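Local coordinates for protein phytase (Debaryomyces castellii, PDB 2GFI) that removes phosphate from phytate (inositol hexakisphosphate) by hydrolysis, as a 3-phytase of the histidine acid phosphatase family, at residues Y285-D288 and L289-Y293; T232-L235 and N236-A240; K82-A85 and V86-K89. All blocks are in the same frame, centred on the assembly; numbering follows the deposited sequence.

Contact 1. Residues Y285-D288 and L289-Y293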
# COMPACT_ATOMS: atom_id res chain seq x y z
N TYR A 285 17.38 20.78 2.97
CA TYR A 285 17.84 21.46 4.17
C TYR A 285 18.21 22.90 3.88
O TYR A 285 18.04 23.77 4.75
CB TYR A 285 18.98 20.73 4.84
CG TYR A 285 19.34 21.39 6.14
CD1 TYR A 285 18.40 21.52 7.13
CD2 TYR A 285 20.62 21.95 6.34
CE1 TYR A 285 18.71 22.16 8.30
CE2 TYR A 285 20.94 22.57 7.51
CZ TYR A 285 19.99 22.68 8.49
OH TYR A 285 20.27 23.29 9.69
N SER A 286 18.67 23.18 2.65
CA SER A 286 18.92 24.58 2.26
C SER A 286 17.65 25.42 2.30
O SER A 286 17.69 26.62 2.68
CB SER A 286 19.63 24.69 0.89
OG SER A 286 18.77 24.39 -0.18
N VAL A 287 16.54 24.80 1.92
CA VAL A 287 15.23 25.42 2.02
C VAL A 287 14.79 25.52 3.47
O VAL A 287 14.27 26.55 3.87
CB VAL A 287 14.10 24.68 1.18
CG1 VAL A 287 12.73 25.35 1.41
CG2 VAL A 287 14.43 24.67 -0.30
N ASP A 288 14.97 24.48 4.27
CA ASP A 288 14.62 24.63 5.68
C ASP A 288 15.38 25.80 6.31
O ASP A 288 14.80 26.53 7.10
CB ASP A 288 14.96 23.38 6.46
CG ASP A 288 13.95 22.27 6.25
OD1 ASP A 288 12.78 22.56 5.87
OD2 ASP A 288 14.26 21.05 6.46
N LEU A 289 16.67 25.96 5.96
CA LEU A 289 17.50 27.00 6.49
C LEU A 289 17.00 28.37 6.06
O LEU A 289 16.72 29.24 6.88
CB LEU A 289 18.90 26.83 5.95
CG LEU A 289 19.93 26.04 6.73
CD1 LEU A 289 21.22 26.06 5.91
CD2 LEU A 289 20.13 26.65 8.12
N ASP A 290 16.88 28.55 4.76
CA ASP A 290 16.35 29.78 4.24
C ASP A 290 15.01 30.14 4.91
O ASP A 290 14.82 31.26 5.37
CB ASP A 290 16.20 29.67 2.73
CG ASP A 290 15.67 30.93 2.12
OD1 ASP A 290 16.07 32.01 2.60
OD2 ASP A 290 14.85 30.94 1.17
N ASP A 291 14.07 29.20 4.98
CA ASP A 291 12.78 29.54 5.58
C ASP A 291 12.85 29.69 7.07
O ASP A 291 12.13 30.50 7.64
CB ASP A 291 11.70 28.55 5.20
CG ASP A 291 11.43 28.54 3.73
OD1 ASP A 291 11.64 29.58 3.05
OD2 ASP A 291 11.02 27.52 3.14
N TYR A 292 13.71 28.92 7.74
CA TYR A 292 13.83 29.11 9.17
C TYR A 292 14.33 30.52 9.48
O TYR A 292 13.77 31.20 10.35
CB TYR A 292 14.73 28.08 9.84
CG TYR A 292 14.98 28.44 11.29
CD1 TYR A 292 14.01 28.15 12.28
CD2 TYR A 292 16.14 29.11 11.68
CE1 TYR A 292 14.21 28.48 13.61
CE2 TYR A 292 16.35 29.46 13.01
CZ TYR A 292 15.38 29.14 13.97
OH TYR A 292 15.56 29.49 15.28
N TYR A 293 15.33 30.98 8.73
CA TYR A 293 15.97 32.26 9.02
C TYR A 293 15.25 33.48 8.46
O TYR A 293 15.49 34.61 8.89
CB TYR A 293 17.44 32.26 8.57
CG TYR A 293 18.34 31.53 9.52
CD1 TYR A 293 18.70 32.12 10.73
CD2 TYR A 293 18.81 30.22 9.22
CE1 TYR A 293 19.51 31.46 11.63
CE2 TYR A 293 19.62 29.55 10.11
CZ TYR A 293 19.97 30.19 11.31
OH TYR A 293 20.79 29.59 12.22
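Leu289, one turn after Tyr285 on helix 277-295, rests on its phenol ring, with CG over one face. The contact is a CH-pi interaction: Leu289 CG stands 4.0 Å from the centroid of the Tyr285 ring. Of the leucine methyls, CD1 lies by CE2 on one flank of the ring and CD2 comes 3.7 Å from Tyr285 OH. The ring can meet the leucine because Tyr285 CG is anti to the backbone N (chi1 -175°), which carries the phenol forward beside its own carbonyl and on to the next turn. A branched leucine suits this buried place, since it covers a flat ring without bringing in a polar atom, while the tyrosine hydroxyl is bonded to Pro353 O.

Asp288 and Val287 join the next turn in other ways. Asp288 O accepts a hydrogen bond from Tyr292 N (2.7 Å), but its carboxylate turns from the helix: OD1 is bonded to His365 N, at the start of helix 365-368, and OD2 to Ser361 OG, so both oxygens of this buried acid have partners. Val287 lies alongside Asp291, the side chains pointing the same way; Val287 CG1, 3.3 Å from Asp291 OD2, sets a methyl against a carboxylate oxygen, with no polar bond between them. In the backbone of the same pair, Asp291 N donates a nearly straight bond (N-H...O 171°) to Val287 O at 2.9 Å.

The chemistry thus differs around the helix: a ring-and-leucine side packs into the protein, and an acidic side carries Asp291, whose side chain is about 6 Å from that of Asp333, the predicted proton donor.

Contact 2. Residues T232-L235 and N236-A240; sequences TKAL and NRFKA
The Phe238 ring has Ala234 O over one face, 3.3 Å above the ring plane and displaced to the rim, while Leu235 CA approaches the ring obliquely. The same carbonyl oxygen lies over one face of the Arg237 guanidinium, which Lys233 O meets at a slant. This is the i to i+3 and i to i+4 packing of an alpha helix, here helix 229-241, a peripheral member of the helical part of the histidine acid phosphatase fold. Ala234 O also accepts the Phe238 backbone N-H at 3.0 Å, in the carbonyl plane, so the oxygen that takes this hydrogen bond is packed against the ring as well; with the ring it makes van der Waals contact, not a bond.

Ala234 suits its place by being small. Arg237 bends at its third torsion (chi3 63°), which brings the guanidinium back beside Ala234, with NH1 3.9 Å from Ala234 CA; the small methyl leaves it able to lie there, Ala234 CB being 4.2 Å from Arg237 NH2. The charged end is fixed from outside the helix, by salt bridges of NE to Glu100 and NH1 to Glu279 and by a bond from NH2 to Ile274 O. Phe238 packs on Leu101 and Ile274 of the loops, as befits a buried aromatic.

On another side, Lys239 crosses Leu235, with Lys239 CE 3.8 Å from Leu235 CG. Lysine can thus cover a leucine with the CE methylene at the end of its chain; that leucine is buried against Val252 of helix 249-266. In the backbone of the pair, Lys239 N donates to Leu235 O (2.8 Å).

Thr232 and Asn236 lie side by side. The Asn236 amide lies against the carbonyl of the preceding turn, with CG 3.1 Å from Thr232 O, yet ND2 is badly angled for a hydrogen bond and instead lies 3.7 Å from Thr232 CG2.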
# COMPACT_ATOMS: atom_id res chain seq x y z
N THR A 232 27.67 21.19 -7.23
CA THR A 232 28.82 20.99 -8.08
C THR A 232 28.94 19.54 -8.49
O THR A 232 29.20 19.24 -9.67
CB THR A 232 30.04 21.42 -7.35
OG1 THR A 232 29.87 22.79 -6.97
CG2 THR A 232 31.26 21.42 -8.28
N LYS A 233 28.72 18.63 -7.54
CA LYS A 233 28.83 17.22 -7.84
C LYS A 233 27.73 16.83 -8.81
O LYS A 233 27.99 16.08 -9.75
CB LYS A 233 28.76 16.36 -6.59
CG LYS A 233 29.94 16.59 -5.62
CD LYS A 233 29.70 15.85 -4.30
CE LYS A 233 31.00 15.56 -3.59
NZ LYS A 233 31.47 16.79 -2.87
N ALA A 234 26.52 17.35 -8.60
CA ALA A 234 25.42 16.98 -9.48
C ALA A 234 25.77 17.48 -10.89
O ALA A 234 25.77 16.69 -11.82
CB ALA A 234 24.12 17.57 -8.98
N LEU A 235 26.14 18.76 -11.00
CA LEU A 235 26.58 19.36 -12.25
C LEU A 235 27.68 18.57 -12.94
O LEU A 235 27.59 18.27 -14.12
CB LEU A 235 27.03 20.81 -12.00
CG LEU A 235 27.34 21.66 -13.24
CD1 LEU A 235 26.13 21.71 -14.22
CD2 LEU A 235 27.73 23.03 -12.82
N ASN A 236 28.73 18.23 -12.20
CA ASN A 236 29.82 17.44 -12.79
C ASN A 236 29.32 16.13 -13.30
O ASN A 236 29.83 15.65 -14.30
CB ASN A 236 30.96 17.21 -11.80
CG ASN A 236 31.67 18.47 -11.46
OD1 ASN A 236 31.60 19.44 -12.20
ND2 ASN A 236 32.34 18.49 -10.33
N ARG A 237 28.33 15.55 -12.63
CA ARG A 237 27.75 14.30 -13.14
C ARG A 237 27.05 14.52 -14.48
O ARG A 237 27.13 13.69 -15.40
CB ARG A 237 26.82 13.67 -12.12
CG ARG A 237 26.36 12.27 -12.47
CD ARG A 237 25.55 11.60 -11.31
NE ARG A 237 24.31 12.32 -11.01
CZ ARG A 237 24.06 13.05 -9.92
NH1 ARG A 237 24.96 13.18 -8.93
NH2 ARG A 237 22.86 13.65 -9.81
N PHE A 238 26.34 15.63 -14.58
CA PHE A 238 25.59 15.98 -15.79
C PHE A 238 26.58 16.24 -16.91
O PHE A 238 26.38 15.81 -18.05
CB PHE A 238 24.71 17.20 -15.51
CG PHE A 238 23.67 16.96 -14.44
CD1 PHE A 238 23.30 15.65 -14.08
CD2 PHE A 238 23.06 18.02 -13.78
CE1 PHE A 238 22.35 15.42 -13.11
CE2 PHE A 238 22.11 17.80 -12.81
CZ PHE A 238 21.75 16.50 -12.45
N LYS A 239 27.68 16.91 -16.56
CA LYS A 239 28.73 17.25 -17.54
C LYS A 239 29.43 16.01 -18.02
O LYS A 239 29.71 15.89 -19.21
CB LYS A 239 29.74 18.25 -16.96
CG LYS A 239 29.17 19.64 -16.81
CD LYS A 239 30.20 20.62 -16.25
CE LYS A 239 29.65 22.03 -16.29
NZ LYS A 239 30.53 23.00 -15.58
N ALA A 240 29.66 15.05 -17.12
CA ALA A 240 30.39 13.82 -17.43
C ALA A 240 29.71 13.03 -18.55
O ALA A 240 30.38 12.39 -19.38
CB ALA A 240 30.53 12.94 -16.16

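Contact 3. Residues K82-A85 and V86-K89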
# COMPACT_ATOMS: atom_id res chain seq x y z
N LYS A 82 12.85 31.64 -14.36
CA LYS A 82 14.13 30.98 -14.13
C LYS A 82 14.12 29.57 -14.70
O LYS A 82 15.12 29.14 -15.28
CB LYS A 82 14.51 30.96 -12.64
CG LYS A 82 14.97 32.30 -12.12
CD LYS A 82 14.86 32.35 -10.59
CE LYS A 82 15.38 33.64 -10.02
NZ LYS A 82 16.76 33.92 -10.53
N TYR A 83 13.01 28.85 -14.52
CA TYR A 83 12.90 27.47 -15.05
C TYR A 83 12.95 27.50 -16.58
O TYR A 83 13.59 26.66 -17.21
CB TYR A 83 11.64 26.72 -14.55
CG TYR A 83 11.46 26.67 -13.04
CD1 TYR A 83 12.57 26.67 -12.18
CD2 TYR A 83 10.18 26.61 -12.47
CE1 TYR A 83 12.41 26.63 -10.80
CE2 TYR A 83 10.02 26.56 -11.08
CZ TYR A 83 11.14 26.57 -10.26
OH TYR A 83 11.01 26.55 -8.89
N LYS A 84 12.27 28.48 -17.16
CA LYS A 84 12.26 28.64 -18.62
C LYS A 84 13.68 28.91 -19.16
O LYS A 84 14.12 28.29 -20.15
CB LYS A 84 11.27 29.72 -19.03
CG LYS A 84 11.06 29.85 -20.54
CD LYS A 84 11.07 28.49 -21.18
CE LYS A 84 10.39 28.48 -22.56
NZ LYS A 84 11.05 29.34 -23.55
N ALA A 85 14.40 29.84 -18.52
CA ALA A 85 15.82 30.08 -18.80
C ALA A 85 16.72 28.83 -18.69
O ALA A 85 17.57 28.59 -19.56
CB ALA A 85 16.36 31.25 -17.93
N VAL A 86 16.54 28.01 -17.66
CA VAL A 86 17.30 26.78 -17.56
C VAL A 86 16.90 25.84 -18.67
O VAL A 86 17.76 25.23 -19.30
CB VAL A 86 17.18 26.06 -16.17
CG1 VAL A 86 18.14 24.84 -16.11
CG2 VAL A 86 17.58 27.01 -15.05
N TYR A 87 15.60 25.71 -18.92
CA TYR A 87 15.13 24.85 -19.98
C TYR A 87 15.80 25.22 -21.31
O TYR A 87 16.20 24.34 -22.08
CB TYR A 87 13.60 24.96 -20.11
CG TYR A 87 13.02 24.25 -21.33
CD1 TYR A 87 12.67 22.89 -21.27
CD2 TYR A 87 12.80 24.95 -22.53
CE1 TYR A 87 12.12 22.23 -22.39
CE2 TYR A 87 12.26 24.33 -23.63
CZ TYR A 87 11.93 22.97 -23.56
OH TYR A 87 11.40 22.39 -24.67
N GLU A 88 15.89 26.53 -21.58
CA GLU A 88 16.44 27.07 -22.81
C GLU A 88 17.95 26.83 -22.89
O GLU A 88 18.44 26.46 -23.95
CB GLU A 88 16.08 28.55 -22.98
CG GLU A 88 14.64 28.83 -23.46
CD GLU A 88 14.21 28.01 -24.69
OE1 GLU A 88 15.06 27.62 -25.54
OE2 GLU A 88 12.99 27.74 -24.85
N LYS A 89 18.67 27.04 -21.77
CA LYS A 89 20.09 26.65 -21.68
C LYS A 89 20.26 25.17 -22.02
O LYS A 89 21.13 24.83 -22.80
CB LYS A 89 20.70 26.95 -20.31
CG LYS A 89 21.01 28.42 -20.13
CD LYS A 89 21.48 28.81 -18.73
CE LYS A 89 22.96 28.49 -18.52
NZ LYS A 89 23.48 29.17 -17.29
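Lys84 and Glu88 form a salt bridge one turn apart on helix 77-91, with Lys84 NZ 2.8 Å from Glu88 OE2. The ammonium meets that oxygen on its anti side, 19° out of the carboxylate plane. Lys84 reaches it by a bent chain: CG is anti to the backbone N (chi1 -173°), and bends at chi2 and chi4 bring the amine across to the glutamate. Opposite charges at this spacing suit an outward-facing side. With an alanine here in place of Lys84, Glu88 OE2 would probably lose its charged mate and the carboxylate be freer to turn.

Apolar contact is lighter. Lys84 CD comes 4.2 Å from Tyr87 CD2, approaching the ring obliquely.

The backbone bonds are regular i to i+4 bonds, among them Tyr87 N to Tyr83 O at 2.8 Å and Glu88 N to Lys84 O at 2.9 Å. Val86 CG2 packs its methyl 3.3 Å from Lys82 O, the carbonyl oxygen to which Val86 N is bonded.

Helix 77-91, which follows strand 59-69 in the chain, turns its buried side to helix 249-266: Val86, compact and branched, packs on Leu255 and Asp251, Tyr87 touches Tyr258, and Lys89 NZ makes a salt bridge to Asp251. Tyr87 OH is bonded to Tyr108 O, while Tyr83 packs on loop residues Pro75, Tyr110 and Phe111.

The three contacts are two-turn pieces of separate helices, met along the chain in the order 3, 2, 1, and none touches another. Contacts 2 and 3 are nearest in space, their centres 18 Å apart; helix 249-266 links them, packing on Leu235 through Val252 and on Val86 through Leu255. Contact 1 lies 24 Å from each of the others, centre to centre, and is the one nearest the predicted catalytic residues, the side chains of Asp291 and Asp333 being about 6 Å apart. Contact 3 lies farther off, the side chain of Tyr83 about 11 Å from that of Asp333, whereas contact 2 is peripheral packing.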